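Local atomic coordinates of leucine-rich repeat protein (Bacteroides thetaiotaomicron, PDB entry 4ECN), a protein that is of unknown function but, as an extracellular leucine-rich repeat protein carrying transthyretin-like β domains, probably takes part in protein binding. Residues V133-S138 / A255-Q260; V219-Y224 / Q237-E242; R156-T161 / M176-K181. One frame throughout, in Å; residues are numbered along the deposited sequence.

Interaction 1 (V133-S138 / A255-Q260)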
ATOM      1  N   VAL A 133     -11.914   4.678  47.577  1.00 59.69           N
ATOM      2  CA  VAL A 133     -11.069   5.879  47.590  1.00 59.60           C
ATOM      3  C   VAL A 133     -11.880   7.151  47.353  1.00 64.67           C
ATOM      4  O   VAL A 133     -12.848   7.145  46.595  1.00 65.24           O
ATOM      5  CB  VAL A 133      -9.950   5.750  46.499  1.00 62.30           C
ATOM      6  CG1 VAL A 133      -9.387   7.100  46.063  1.00 61.43           C
ATOM      7  CG2 VAL A 133      -8.820   4.849  46.977  1.00 62.42           C
ATOM      8  N   THR A 134     -11.425   8.251  47.973  1.00 60.44           N
ATOM      9  CA  THR A 134     -11.920   9.611  47.780  1.00 60.19           C
ATOM     10  C   THR A 134     -10.726  10.472  47.438  1.00 63.55           C
ATOM     11  O   THR A 134      -9.626  10.231  47.945  1.00 62.15           O
ATOM     12  CB  THR A 134     -12.695  10.151  48.984  1.00 67.44           C
ATOM     13  OG1 THR A 134     -11.859  10.077  50.144  1.00 75.28           O
ATOM     14  CG2 THR A 134     -14.014   9.439  49.203  1.00 60.69           C
ATOM     15  N   PHE A 135     -10.935  11.474  46.588  1.00 59.98           N
ATOM     16  CA  PHE A 135      -9.857  12.354  46.153  1.00 58.84           C
ATOM     17  C   PHE A 135      -9.963  13.725  46.800  1.00 63.27           C
ATOM     18  O   PHE A 135     -11.044  14.147  47.228  1.00 64.34           O
ATOM     19  CB  PHE A 135      -9.869  12.481  44.619  1.00 59.38           C
ATOM     20  CG  PHE A 135      -9.640  11.140  43.968  1.00 59.27           C
ATOM     21  CD1 PHE A 135      -8.351  10.668  43.748  1.00 61.37           C
ATOM     22  CD2 PHE A 135     -10.709  10.302  43.672  1.00 59.40           C
ATOM     23  CE1 PHE A 135      -8.140   9.404  43.206  1.00 60.67           C
ATOM     24  CE2 PHE A 135     -10.492   9.039  43.122  1.00 60.59           C
ATOM     25  CZ  PHE A 135      -9.216   8.608  42.882  1.00 58.08           C
ATOM     26  N   LYS A 136      -8.811  14.391  46.894  1.00 58.35           N
ATOM     27  CA  LYS A 136      -8.639  15.726  47.425  1.00 58.65           C
ATOM     28  C   LYS A 136      -7.792  16.491  46.434  1.00 65.00           C
ATOM     29  O   LYS A 136      -6.594  16.198  46.254  1.00 63.88           O
ATOM     30  CB  LYS A 136      -8.020  15.669  48.822  1.00 61.02           C
ATOM     31  CG  LYS A 136      -7.721  17.008  49.481  1.00 72.03           C
ATOM     32  CD  LYS A 136      -6.720  16.774  50.619  1.00 82.38           C
ATOM     33  CE  LYS A 136      -6.319  17.997  51.404  1.00 90.96           C
ATOM     34  NZ  LYS A 136      -7.425  18.476  52.268  1.00101.52           N
ATOM     35  N   LEU A 137      -8.458  17.413  45.722  1.00 63.99           N
ATOM     36  CA  LEU A 137      -7.869  18.293  44.716  1.00 64.94           C
ATOM     37  C   LEU A 137      -7.095  19.402  45.428  1.00 72.53           C
ATOM     38  O   LEU A 137      -7.630  20.025  46.335  1.00 72.28           O
ATOM     39  CB  LEU A 137      -8.956  18.865  43.790  1.00 64.75           C
ATOM     40  CG  LEU A 137      -9.537  17.970  42.697  1.00 68.52           C
ATOM     41  CD1 LEU A 137     -10.415  16.846  43.264  1.00 68.22           C
ATOM     42  CD2 LEU A 137     -10.389  18.795  41.751  1.00 71.48           C
ATOM     43  N   SER A 138      -5.831  19.618  45.045  1.00 72.54           N
ATOM     44  CA  SER A 138      -4.949  20.579  45.698  1.00 74.91           C
ATOM     45  C   SER A 138      -4.142  21.392  44.695  1.00 83.20           C
ATOM     46  O   SER A 138      -3.790  20.855  43.641  1.00 83.38           O
ATOM     47  CB  SER A 138      -3.986  19.826  46.612  1.00 80.02           C
ATOM     48  OG  SER A 138      -4.600  18.739  47.292  1.00 92.11           O
ATOM     49  N   ALA A 255      -7.027  11.150  48.431  1.00 65.79           N
ATOM     50  CA  ALA A 255      -5.963  10.781  47.493  1.00 63.16           C
ATOM     51  C   ALA A 255      -5.578  12.023  46.675  1.00 61.67           C
ATOM     52  O   ALA A 255      -6.465  12.735  46.208  1.00 61.19           O
ATOM     53  CB  ALA A 255      -6.448   9.641  46.603  1.00 63.19           C
ATOM     54  N   ASN A 256      -4.280  12.303  46.522  1.00 55.59           N
ATOM     55  CA  ASN A 256      -3.817  13.545  45.894  1.00 55.41           C
ATOM     56  C   ASN A 256      -4.092  13.704  44.355  1.00 60.41           C
ATOM     57  O   ASN A 256      -3.551  12.961  43.538  1.00 60.78           O
ATOM     58  CB  ASN A 256      -2.310  13.721  46.095  1.00 50.31           C
ATOM     59  CG  ASN A 256      -1.788  15.064  45.623  1.00 62.33           C
ATOM     60  OD1 ASN A 256      -0.732  15.144  44.970  1.00 51.99           O
ATOM     61  ND2 ASN A 256      -2.522  16.156  45.943  1.00 54.84           N
ATOM     62  N   VAL A 257      -4.830  14.775  43.990  1.00 56.07           N
ATOM     63  CA  VAL A 257      -5.064  15.204  42.615  1.00 55.32           C
ATOM     64  C   VAL A 257      -4.406  16.600  42.503  1.00 60.95           C
ATOM     65  O   VAL A 257      -5.007  17.596  42.921  1.00 61.29           O
ATOM     66  CB  VAL A 257      -6.552  15.170  42.188  1.00 59.32           C
ATOM     67  CG1 VAL A 257      -6.721  15.639  40.746  1.00 58.71           C
ATOM     68  CG2 VAL A 257      -7.144  13.774  42.362  1.00 58.65           C
ATOM     69  N   PRO A 258      -3.131  16.666  42.040  1.00 57.90           N
ATOM     70  CA  PRO A 258      -2.409  17.953  42.003  1.00 58.45           C
ATOM     71  C   PRO A 258      -2.830  18.881  40.846  1.00 61.68           C
ATOM     72  O   PRO A 258      -2.283  18.803  39.738  1.00 60.14           O
ATOM     73  CB  PRO A 258      -0.947  17.520  41.833  1.00 60.02           C
ATOM     74  CG  PRO A 258      -1.015  16.240  41.119  1.00 63.69           C
ATOM     75  CD  PRO A 258      -2.265  15.556  41.596  1.00 59.11           C
ATOM     76  N   ILE A 259      -3.741  19.822  41.142  1.00 58.28           N
ATOM     77  CA  ILE A 259      -4.257  20.776  40.160  1.00 58.02           C
ATOM     78  C   ILE A 259      -3.156  21.799  39.836  1.00 64.72           C
ATOM     79  O   ILE A 259      -2.520  22.318  40.744  1.00 65.53           O
ATOM     80  CB  ILE A 259      -5.561  21.433  40.673  1.00 60.73           C
ATOM     81  CG1 ILE A 259      -6.642  20.361  41.007  1.00 59.73           C
ATOM     82  CG2 ILE A 259      -6.098  22.502  39.698  1.00 61.72           C
ATOM     83  CD1 ILE A 259      -7.071  19.410  39.868  1.00 57.11           C
ATOM     84  N   GLN A 260      -2.924  22.054  38.534  1.00 62.24           N
ATOM     85  CA  GLN A 260      -1.861  22.933  38.040  1.00 63.15           C
ATOM     86  C   GLN A 260      -2.324  24.352  37.712  1.00 69.77           C
ATOM     87  O   GLN A 260      -1.520  25.288  37.843  1.00 69.90           O
ATOM     88  CB  GLN A 260      -1.243  22.338  36.762  1.00 63.42           C
ATOM     89  CG  GLN A 260      -0.637  20.949  36.928  1.00 67.77           C
ATOM     90  CD  GLN A 260       0.500  20.906  37.916  1.00 77.96           C
ATOM     91  OE1 GLN A 260       1.471  21.671  37.826  1.00 72.92           O
ATOM     92  NE2 GLN A 260       0.413  19.975  38.860  1.00 64.39           N
TER

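Interaction 2 (V219-Y224 / Q237-E242)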
ATOM      1  N   VAL A 219      -2.009  10.037  37.640  1.00 42.98           N
ATOM      2  CA  VAL A 219      -1.075  10.286  36.545  1.00 41.50           C
ATOM      3  C   VAL A 219      -1.673  11.280  35.490  1.00 46.11           C
ATOM      4  O   VAL A 219      -0.947  11.737  34.595  1.00 45.28           O
ATOM      5  CB  VAL A 219      -0.616   8.955  35.876  1.00 43.60           C
ATOM      6  CG1 VAL A 219       0.216   8.128  36.851  1.00 43.51           C
ATOM      7  CG2 VAL A 219      -1.781   8.140  35.310  1.00 42.05           C
ATOM      8  N   ALA A 220      -2.956  11.645  35.623  1.00 44.30           N
ATOM      9  CA  ALA A 220      -3.595  12.608  34.714  1.00 45.02           C
ATOM     10  C   ALA A 220      -4.978  13.036  35.204  1.00 49.89           C
ATOM     11  O   ALA A 220      -5.655  12.276  35.902  1.00 50.27           O
ATOM     12  CB  ALA A 220      -3.721  12.017  33.310  1.00 45.12           C
ATOM     13  N   TYR A 221      -5.415  14.237  34.799  1.00 46.82           N
ATOM     14  CA  TYR A 221      -6.763  14.719  35.120  1.00 47.42           C
ATOM     15  C   TYR A 221      -7.264  15.709  34.059  1.00 53.21           C
ATOM     16  O   TYR A 221      -6.475  16.345  33.343  1.00 52.24           O
ATOM     17  CB  TYR A 221      -6.852  15.375  36.526  1.00 49.28           C
ATOM     18  CG  TYR A 221      -6.106  16.688  36.634  1.00 52.26           C
ATOM     19  CD1 TYR A 221      -6.722  17.893  36.293  1.00 54.87           C
ATOM     20  CD2 TYR A 221      -4.765  16.722  37.007  1.00 53.37           C
ATOM     21  CE1 TYR A 221      -6.018  19.096  36.317  1.00 56.75           C
ATOM     22  CE2 TYR A 221      -4.055  17.920  37.042  1.00 55.25           C
ATOM     23  CZ  TYR A 221      -4.690  19.107  36.709  1.00 66.49           C
ATOM     24  OH  TYR A 221      -4.009  20.295  36.770  1.00 72.94           O
ATOM     25  N   THR A 222      -8.595  15.840  34.001  1.00 51.37           N
ATOM     26  CA  THR A 222      -9.329  16.811  33.204  1.00 51.07           C
ATOM     27  C   THR A 222     -10.350  17.440  34.148  1.00 55.30           C
ATOM     28  O   THR A 222     -11.161  16.715  34.738  1.00 52.50           O
ATOM     29  CB  THR A 222      -9.936  16.190  31.943  1.00 57.31           C
ATOM     30  OG1 THR A 222      -8.901  15.582  31.173  1.00 64.01           O
ATOM     31  CG2 THR A 222     -10.628  17.213  31.085  1.00 53.14           C
ATOM     32  N   THR A 223     -10.266  18.771  34.346  1.00 54.78           N
ATOM     33  CA  THR A 223     -11.233  19.485  35.196  1.00 56.19           C
ATOM     34  C   THR A 223     -12.312  20.137  34.303  1.00 62.03           C
ATOM     35  O   THR A 223     -12.034  20.504  33.157  1.00 60.73           O
ATOM     36  CB  THR A 223     -10.556  20.517  36.119  1.00 61.08           C
ATOM     37  OG1 THR A 223      -9.669  21.326  35.355  1.00 62.39           O
ATOM     38  CG2 THR A 223      -9.804  19.871  37.275  1.00 55.08           C
ATOM     39  N   TYR A 224     -13.543  20.266  34.838  1.00 61.33           N
ATOM     40  CA  TYR A 224     -14.686  20.849  34.134  1.00 62.49           C
ATOM     41  C   TYR A 224     -15.424  21.928  34.941  1.00 71.32           C
ATOM     42  O   TYR A 224     -15.551  21.824  36.161  1.00 70.67           O
ATOM     43  CB  TYR A 224     -15.710  19.762  33.774  1.00 62.76           C
ATOM     44  CG  TYR A 224     -15.158  18.646  32.926  1.00 62.85           C
ATOM     45  CD1 TYR A 224     -15.121  18.751  31.537  1.00 64.26           C
ATOM     46  CD2 TYR A 224     -14.683  17.473  33.505  1.00 62.58           C
ATOM     47  CE1 TYR A 224     -14.589  17.731  30.750  1.00 63.29           C
ATOM     48  CE2 TYR A 224     -14.157  16.445  32.730  1.00 62.15           C
ATOM     49  CZ  TYR A 224     -14.113  16.575  31.353  1.00 67.01           C
ATOM     50  OH  TYR A 224     -13.588  15.556  30.593  1.00 63.20           O
ATOM     51  N   GLN A 237      -4.027  17.707  32.242  1.00 48.26           N
ATOM     52  CA  GLN A 237      -2.613  17.655  32.576  1.00 47.80           C
ATOM     53  C   GLN A 237      -2.145  16.251  32.870  1.00 52.13           C
ATOM     54  O   GLN A 237      -2.891  15.457  33.447  1.00 51.25           O
ATOM     55  CB  GLN A 237      -2.304  18.527  33.805  1.00 49.61           C
ATOM     56  CG  GLN A 237      -2.620  20.015  33.699  1.00 53.37           C
ATOM     57  CD  GLN A 237      -1.808  20.808  32.711  1.00 65.54           C
ATOM     58  OE1 GLN A 237      -0.666  20.486  32.382  1.00 61.09           O
ATOM     59  NE2 GLN A 237      -2.367  21.928  32.281  1.00 61.90           N
ATOM     60  N   SER A 238      -0.890  15.958  32.485  1.00 49.18           N
ATOM     61  CA  SER A 238      -0.180  14.742  32.867  1.00 48.32           C
ATOM     62  C   SER A 238       0.571  15.094  34.132  1.00 54.61           C
ATOM     63  O   SER A 238       1.302  16.099  34.164  1.00 54.01           O
ATOM     64  CB  SER A 238       0.729  14.221  31.760  1.00 49.93           C
ATOM     65  OG  SER A 238       1.189  12.921  32.097  1.00 57.81           O
ATOM     66  N   VAL A 239       0.289  14.366  35.212  1.00 52.47           N
ATOM     67  CA  VAL A 239       0.869  14.652  36.514  1.00 53.12           C
ATOM     68  C   VAL A 239       1.391  13.365  37.171  1.00 59.26           C
ATOM     69  O   VAL A 239       1.367  12.285  36.572  1.00 58.71           O
ATOM     70  CB  VAL A 239      -0.176  15.362  37.432  1.00 57.26           C
ATOM     71  CG1 VAL A 239      -0.484  16.782  36.955  1.00 57.79           C
ATOM     72  CG2 VAL A 239      -1.457  14.542  37.586  1.00 56.23           C
ATOM     73  N   ARG A 240       1.885  13.521  38.412  1.00 57.18           N
ATOM     74  CA  ARG A 240       2.355  12.501  39.343  1.00 56.29           C
ATOM     75  C   ARG A 240       1.944  12.939  40.741  1.00 60.53           C
ATOM     76  O   ARG A 240       2.674  13.656  41.424  1.00 60.83           O
ATOM     77  CB  ARG A 240       3.873  12.248  39.229  1.00 55.30           C
ATOM     78  CG  ARG A 240       4.314  11.403  38.032  1.00 62.02           C
ATOM     79  CD  ARG A 240       3.785   9.972  38.100  1.00 69.00           C
ATOM     80  NE  ARG A 240       4.350   9.104  37.065  1.00 73.79           N
ATOM     81  CZ  ARG A 240       3.917   9.049  35.808  1.00 81.12           C
ATOM     82  NH1 ARG A 240       2.934   9.845  35.399  1.00 60.67           N
ATOM     83  NH2 ARG A 240       4.480   8.213  34.943  1.00 62.77           N
ATOM     84  N   GLY A 241       0.723  12.584  41.105  1.00 56.64           N
ATOM     85  CA  GLY A 241       0.164  12.875  42.411  1.00 56.81           C
ATOM     86  C   GLY A 241       0.846  12.028  43.459  1.00 62.68           C
ATOM     87  O   GLY A 241       1.437  10.990  43.146  1.00 61.63           O
ATOM     88  N   GLU A 242       0.792  12.488  44.708  1.00 61.55           N
ATOM     89  CA  GLU A 242       1.388  11.799  45.849  1.00 61.00           C
ATOM     90  C   GLU A 242       0.765  10.407  45.993  1.00 63.67           C
ATOM     91  O   GLU A 242      -0.449  10.252  45.861  1.00 63.43           O
ATOM     92  CB  GLU A 242       1.226  12.631  47.122  1.00 62.64           C
ATOM     93  CG  GLU A 242       2.142  13.839  47.152  1.00 69.15           C
ATOM     94  CD  GLU A 242       3.607  13.487  47.302  1.00 98.17           C
ATOM     95  OE1 GLU A 242       3.993  12.971  48.378  1.00 92.88           O
ATOM     96  OE2 GLU A 242       4.369  13.725  46.337  1.00103.58           O
TER

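Interaction 3 (R156-T161 / M176-K181)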
ATOM      1  N   ARG A 156     -16.132  22.106  38.714  1.00 64.03           N
ATOM      2  CA  ARG A 156     -17.349  21.404  39.145  1.00 63.76           C
ATOM      3  C   ARG A 156     -17.218  19.871  39.061  1.00 66.15           C
ATOM      4  O   ARG A 156     -17.796  19.163  39.894  1.00 63.89           O
ATOM      5  CB  ARG A 156     -18.538  21.869  38.304  1.00 65.01           C
ATOM      6  CG  ARG A 156     -18.806  23.370  38.424  1.00 81.25           C
ATOM      7  CD  ARG A 156     -19.650  23.745  39.622  1.00 96.28           C
ATOM      8  NE  ARG A 156     -19.719  25.199  39.761  1.00111.65           N
ATOM      9  CZ  ARG A 156     -19.006  25.902  40.636  1.00127.79           C
ATOM     10  NH1 ARG A 156     -18.192  25.287  41.488  1.00113.26           N
ATOM     11  NH2 ARG A 156     -19.120  27.223  40.685  1.00116.45           N
ATOM     12  N   TYR A 157     -16.480  19.372  38.046  1.00 63.75           N
ATOM     13  CA  TYR A 157     -16.249  17.950  37.775  1.00 63.02           C
ATOM     14  C   TYR A 157     -14.791  17.681  37.406  1.00 65.67           C
ATOM     15  O   TYR A 157     -14.111  18.561  36.870  1.00 65.43           O
ATOM     16  CB  TYR A 157     -17.170  17.455  36.646  1.00 64.27           C
ATOM     17  CG  TYR A 157     -18.627  17.473  37.038  1.00 68.39           C
ATOM     18  CD1 TYR A 157     -19.197  16.412  37.736  1.00 70.83           C
ATOM     19  CD2 TYR A 157     -19.433  18.572  36.748  1.00 70.65           C
ATOM     20  CE1 TYR A 157     -20.529  16.448  38.150  1.00 73.42           C
ATOM     21  CE2 TYR A 157     -20.769  18.618  37.151  1.00 72.60           C
ATOM     22  CZ  TYR A 157     -21.318  17.550  37.843  1.00 81.91           C
ATOM     23  OH  TYR A 157     -22.643  17.590  38.216  1.00 84.25           O
ATOM     24  N   VAL A 158     -14.315  16.458  37.695  1.00 60.49           N
ATOM     25  CA  VAL A 158     -12.953  16.060  37.375  1.00 58.79           C
ATOM     26  C   VAL A 158     -12.933  14.604  36.830  1.00 61.48           C
ATOM     27  O   VAL A 158     -13.827  13.801  37.123  1.00 61.04           O
ATOM     28  CB  VAL A 158     -12.014  16.231  38.600  1.00 62.48           C
ATOM     29  CG1 VAL A 158     -12.195  15.115  39.625  1.00 61.83           C
ATOM     30  CG2 VAL A 158     -10.558  16.338  38.169  1.00 62.19           C
ATOM     31  N   ASP A 159     -11.908  14.305  36.002  1.00 56.46           N
ATOM     32  CA  ASP A 159     -11.582  12.984  35.453  1.00 54.05           C
ATOM     33  C   ASP A 159     -10.240  12.614  35.959  1.00 56.24           C
ATOM     34  O   ASP A 159      -9.306  13.363  35.693  1.00 56.03           O
ATOM     35  CB  ASP A 159     -11.606  12.953  33.900  1.00 54.66           C
ATOM     36  CG  ASP A 159     -12.951  13.097  33.215  1.00 59.67           C
ATOM     37  OD1 ASP A 159     -13.951  12.622  33.766  1.00 59.65           O
ATOM     38  OD2 ASP A 159     -12.981  13.600  32.088  1.00 66.34           O
ATOM     39  N   VAL A 160     -10.093  11.530  36.734  1.00 52.24           N
ATOM     40  CA  VAL A 160      -8.723  11.250  37.141  1.00 51.41           C
ATOM     41  C   VAL A 160      -8.338   9.846  36.650  1.00 52.85           C
ATOM     42  O   VAL A 160      -9.157   8.925  36.600  1.00 50.95           O
ATOM     43  CB  VAL A 160      -8.378  11.450  38.649  1.00 56.00           C
ATOM     44  CG1 VAL A 160      -8.935  12.773  39.177  1.00 56.71           C
ATOM     45  CG2 VAL A 160      -8.814  10.287  39.527  1.00 55.79           C
ATOM     46  N   THR A 161      -7.074   9.745  36.227  1.00 49.25           N
ATOM     47  CA  THR A 161      -6.388   8.529  35.833  1.00 48.05           C
ATOM     48  C   THR A 161      -5.461   8.152  36.950  1.00 52.53           C
ATOM     49  O   THR A 161      -4.586   8.951  37.322  1.00 51.92           O
ATOM     50  CB  THR A 161      -5.614   8.685  34.503  1.00 53.73           C
ATOM     51  OG1 THR A 161      -6.363   9.438  33.557  1.00 58.34           O
ATOM     52  CG2 THR A 161      -5.151   7.343  33.922  1.00 45.21           C
HETATM   53  N   MSE A 176     -16.377  12.739  38.047  1.00 57.36           N
HETATM   54  CA  MSE A 176     -16.610  12.784  39.491  1.00 57.02           C
HETATM   55  C   MSE A 176     -16.972  14.209  39.924  1.00 65.87           C
HETATM   56  O   MSE A 176     -16.305  15.153  39.481  1.00 65.76           O
HETATM   57  CB  MSE A 176     -15.390  12.280  40.265  1.00 58.24           C
HETATM   58  CG  MSE A 176     -15.072  10.791  40.042  1.00 63.59           C
HETATM   59 SE   MSE A 176     -13.498  10.197  41.044  0.75 69.65          SE
HETATM   60  CE  MSE A 176     -12.200  11.427  40.299  1.00 65.94           C
ATOM     61  N   LYS A 177     -18.033  14.369  40.779  1.00 64.93           N
ATOM     62  CA  LYS A 177     -18.465  15.691  41.242  1.00 66.11           C
ATOM     63  C   LYS A 177     -17.555  16.187  42.368  1.00 71.76           C
ATOM     64  O   LYS A 177     -17.405  15.543  43.408  1.00 71.88           O
ATOM     65  CB  LYS A 177     -19.935  15.710  41.693  1.00 69.65           C
ATOM     66  CG  LYS A 177     -20.468  17.129  41.895  1.00 83.97           C
ATOM     67  CD  LYS A 177     -21.815  17.168  42.597  1.00 94.63           C
ATOM     68  CE  LYS A 177     -22.184  18.557  43.084  1.00108.38           C
ATOM     69  NZ  LYS A 177     -21.293  19.039  44.186  1.00117.16           N
ATOM     70  N   VAL A 178     -16.969  17.359  42.132  1.00 70.21           N
ATOM     71  CA  VAL A 178     -16.054  18.059  43.020  1.00 71.63           C
ATOM     72  C   VAL A 178     -16.889  18.927  43.973  1.00 81.95           C
ATOM     73  O   VAL A 178     -17.598  19.831  43.522  1.00 82.40           O
ATOM     74  CB  VAL A 178     -15.029  18.888  42.183  1.00 75.18           C
ATOM     75  CG1 VAL A 178     -14.102  19.692  43.071  1.00 75.47           C
ATOM     76  CG2 VAL A 178     -14.217  17.998  41.240  1.00 74.01           C
ATOM     77  N   THR A 179     -16.828  18.629  45.282  1.00 82.38           N
ATOM     78  CA  THR A 179     -17.543  19.356  46.338  1.00 84.10           C
ATOM     79  C   THR A 179     -16.538  20.350  46.997  1.00 91.79           C
ATOM     80  O   THR A 179     -15.676  19.949  47.791  1.00 91.46           O
ATOM     81  CB  THR A 179     -18.174  18.345  47.310  1.00 87.21           C
ATOM     82  OG1 THR A 179     -19.126  17.563  46.587  1.00 85.37           O
ATOM     83  CG2 THR A 179     -18.851  19.000  48.483  1.00 83.80           C
ATOM     84  N   TYR A 180     -16.639  21.639  46.615  1.00 91.12           N
ATOM     85  CA  TYR A 180     -15.756  22.700  47.095  1.00 92.38           C
ATOM     86  C   TYR A 180     -16.435  23.473  48.228  1.00 98.16           C
ATOM     87  O   TYR A 180     -17.391  24.210  47.981  1.00 98.20           O
ATOM     88  CB  TYR A 180     -15.335  23.651  45.936  1.00 94.19           C
ATOM     89  CG  TYR A 180     -14.476  24.821  46.378  1.00 97.99           C
ATOM     90  CD1 TYR A 180     -13.160  24.630  46.798  1.00 99.95           C
ATOM     91  CD2 TYR A 180     -14.982  26.118  46.396  1.00100.26           C
ATOM     92  CE1 TYR A 180     -12.379  25.698  47.254  1.00101.29           C
ATOM     93  CE2 TYR A 180     -14.210  27.194  46.848  1.00101.97           C
ATOM     94  CZ  TYR A 180     -12.903  26.982  47.261  1.00106.60           C
ATOM     95  OH  TYR A 180     -12.132  28.040  47.678  1.00103.75           O
ATOM     96  N   LYS A 181     -15.932  23.292  49.474  1.00 96.27           N
ATOM     97  CA  LYS A 181     -16.416  23.970  50.690  1.00 97.45           C
ATOM     98  C   LYS A 181     -15.389  25.035  51.144  1.00103.19           C
ATOM     99  O   LYS A 181     -14.180  24.753  51.185  1.00102.83           O
ATOM    100  CB  LYS A 181     -16.698  22.957  51.819  1.00 99.41           C
TER

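Interaction 1 (V133-S138 / A255-Q260)
A255 and V257 each use both backbone polar groups on strand 133-138. The N-H of A255 meets T134 O at 2.8 Å, and its O accepts from K136 N; V257 does the same two residues on: its N-H goes to K136 O, and V257 O accepts from S138 N at 3.0 Å. I259 N then donates to S138 O, a more bent bond of 139°. P258, which has no N-H to give, costs nothing here, because the odd-numbered residues of 255-259 serve this edge. On its other edge strand 133-138 bonds to V209, C205 and A203. This parallel pairing joins strand 130-139 to strand 251-259, the first and last of one mixed sheet, consistent with the β fold of the transthyretin clan to which DUF4458 belongs.

F135, L137, A255 and V257 send their side chains to one face. With CG of F135 anti to its carbonyl carbon (chi1 -62°), CD1 lies 3.6 Å from both A255 CB and V257 CG2, while CG1 of V133 sits over one ring face, toward the rim. An alanine in place of F135 would probably leave a gap between these methyls and deprive L173 and V218 of their aromatic neighbour. L137 meets V257 and, through CD2, CD1 of I259 at 3.9 Å.

K136, S138 and N256, all partly exposed, lie on the opposite face, together with the buried ring of P258. S138 OG makes a weak bond to K136 O and lies near N256 ND2 without bonding it. N256 OD1 accepts from E242 N. Past the end of the strand, Q260 NE2 turns back to P258 O, 3.1 Å away, and also reaches E140 OE1.

Interaction 2 (V219-Y224 / Q237-E242)
Y221 and Q237 lie side by side and point the same way, the tyrosine ring and the glutamine amide turned 46° apart. The Y221 ring reaches this place because CG stands between the backbone N and the carbonyl carbon (chi1 69°), a crowded position. The aliphatic part of Q237 fills the space beside the phenol: CB is 3.7 Å from Y221 CE2, and CG is 3.4 Å from Y221 OH. A tyrosine suits the site because its ring is buried yet its hydroxyl has polar company in E235 OE2 and Q260 N. The Q237 chain bends at chi2, and its NE2 also goes to E235, at OE1.

V239 crosses the tyrosine at about a right angle and brings CG1 to the ring edge, 3.7 Å from Y221 CE2. Farther along, V219 and R240 meet obliquely: CG1 of V219 rests over one face of the guanidinium, 3.5 Å from R240 NH1. That nitrogen donates in the guanidinium plane to V239 O, and it also forms a salt bridge with E307 OE2. The flat group thus has V239 O in its plane and a methyl over one face, with E307 as its charge partner.

The backbone is antiparallel. Y221 and Q237 exchange two N-H...O bonds as a hydrogen-bonded pair, whereas A220 and S238 form a non-hydrogen-bonded pair, with A220 CA 3.2 Å from Q237 O. V239 N donates to V219 O.

The contact belongs to the hairpin of strands 214-227 and 230-238. On the other edge of 219-224, V219 and A220 together face T161 of strand 157-164 in a classic β bulge, while I259 and P258 of strand 251-259 pack against Y221 and V239.

Interaction 3 (R156-T161 / M176-K181)
In the β hairpin of strands 157-164 and 170-179, V158 and M176 form an antiparallel hydrogen-bonded pair. V158 N donates to M176 O at 3.0 Å, and M176 N returns a bond of 2.9 Å to V158 O. One step away Y157 and K177 make a non-hydrogen-bonded pair, and beyond it V178 N donates to R156 O.

On the buried face M176, a selenomethionine in this crystal, has the largest share of the contact. Its chain runs extended through chi2 and then bends at chi3 (-58°), which brings the terminal CE to both methyls of V160: CG1 and CG2 each lie 3.7 Å from M176 CE. V158 CG1 is equally near that methyl. A long, flexible, apolar chain suits this job, since it can reach along the face to a residue two places down the partner strand. The V178 side chain crosses that of V158 at about a right angle, CG2 of V178 lying 3.9 Å from V158 CB; the compact β-branched valines let the two strands pack closely here.

The other face is more open and more polar. Y157 and K177 cross obliquely, with Y157 CE1 3.7 Å from K177 CB; the aliphatic stem of the lysine runs beside the ring while its charged end leads away. R231 adds a cation-pi contact to the same ring.

R156 and Y157 both face Y224 in a classic β bulge, where strand 157-164 meets strand 214-227 along its other edge; strand 170-179 is flanked in turn by strand 202-212, whose A203 touches V178.

In the fold
Strand 133-138 comes first in the chain, but its partner 255-260 arrives only after 116 residues, so interaction 1 closes the longest loop. Both other contacts nest within it, in series and without crossing: interaction 3 closes a 14-residue loop, and interaction 2 later closes one of 12. Each of these two belongs to a β hairpin, and strands 157-164 and 214-227 join the hairpins edge to edge. Apolar residues of interaction 1 then meet those of interaction 3, F135 against V160 and L137 against V178, while interaction 1 reaches interaction 2 through 255-260. All three therefore tie together one mixed sheet, well away from the chain's centre.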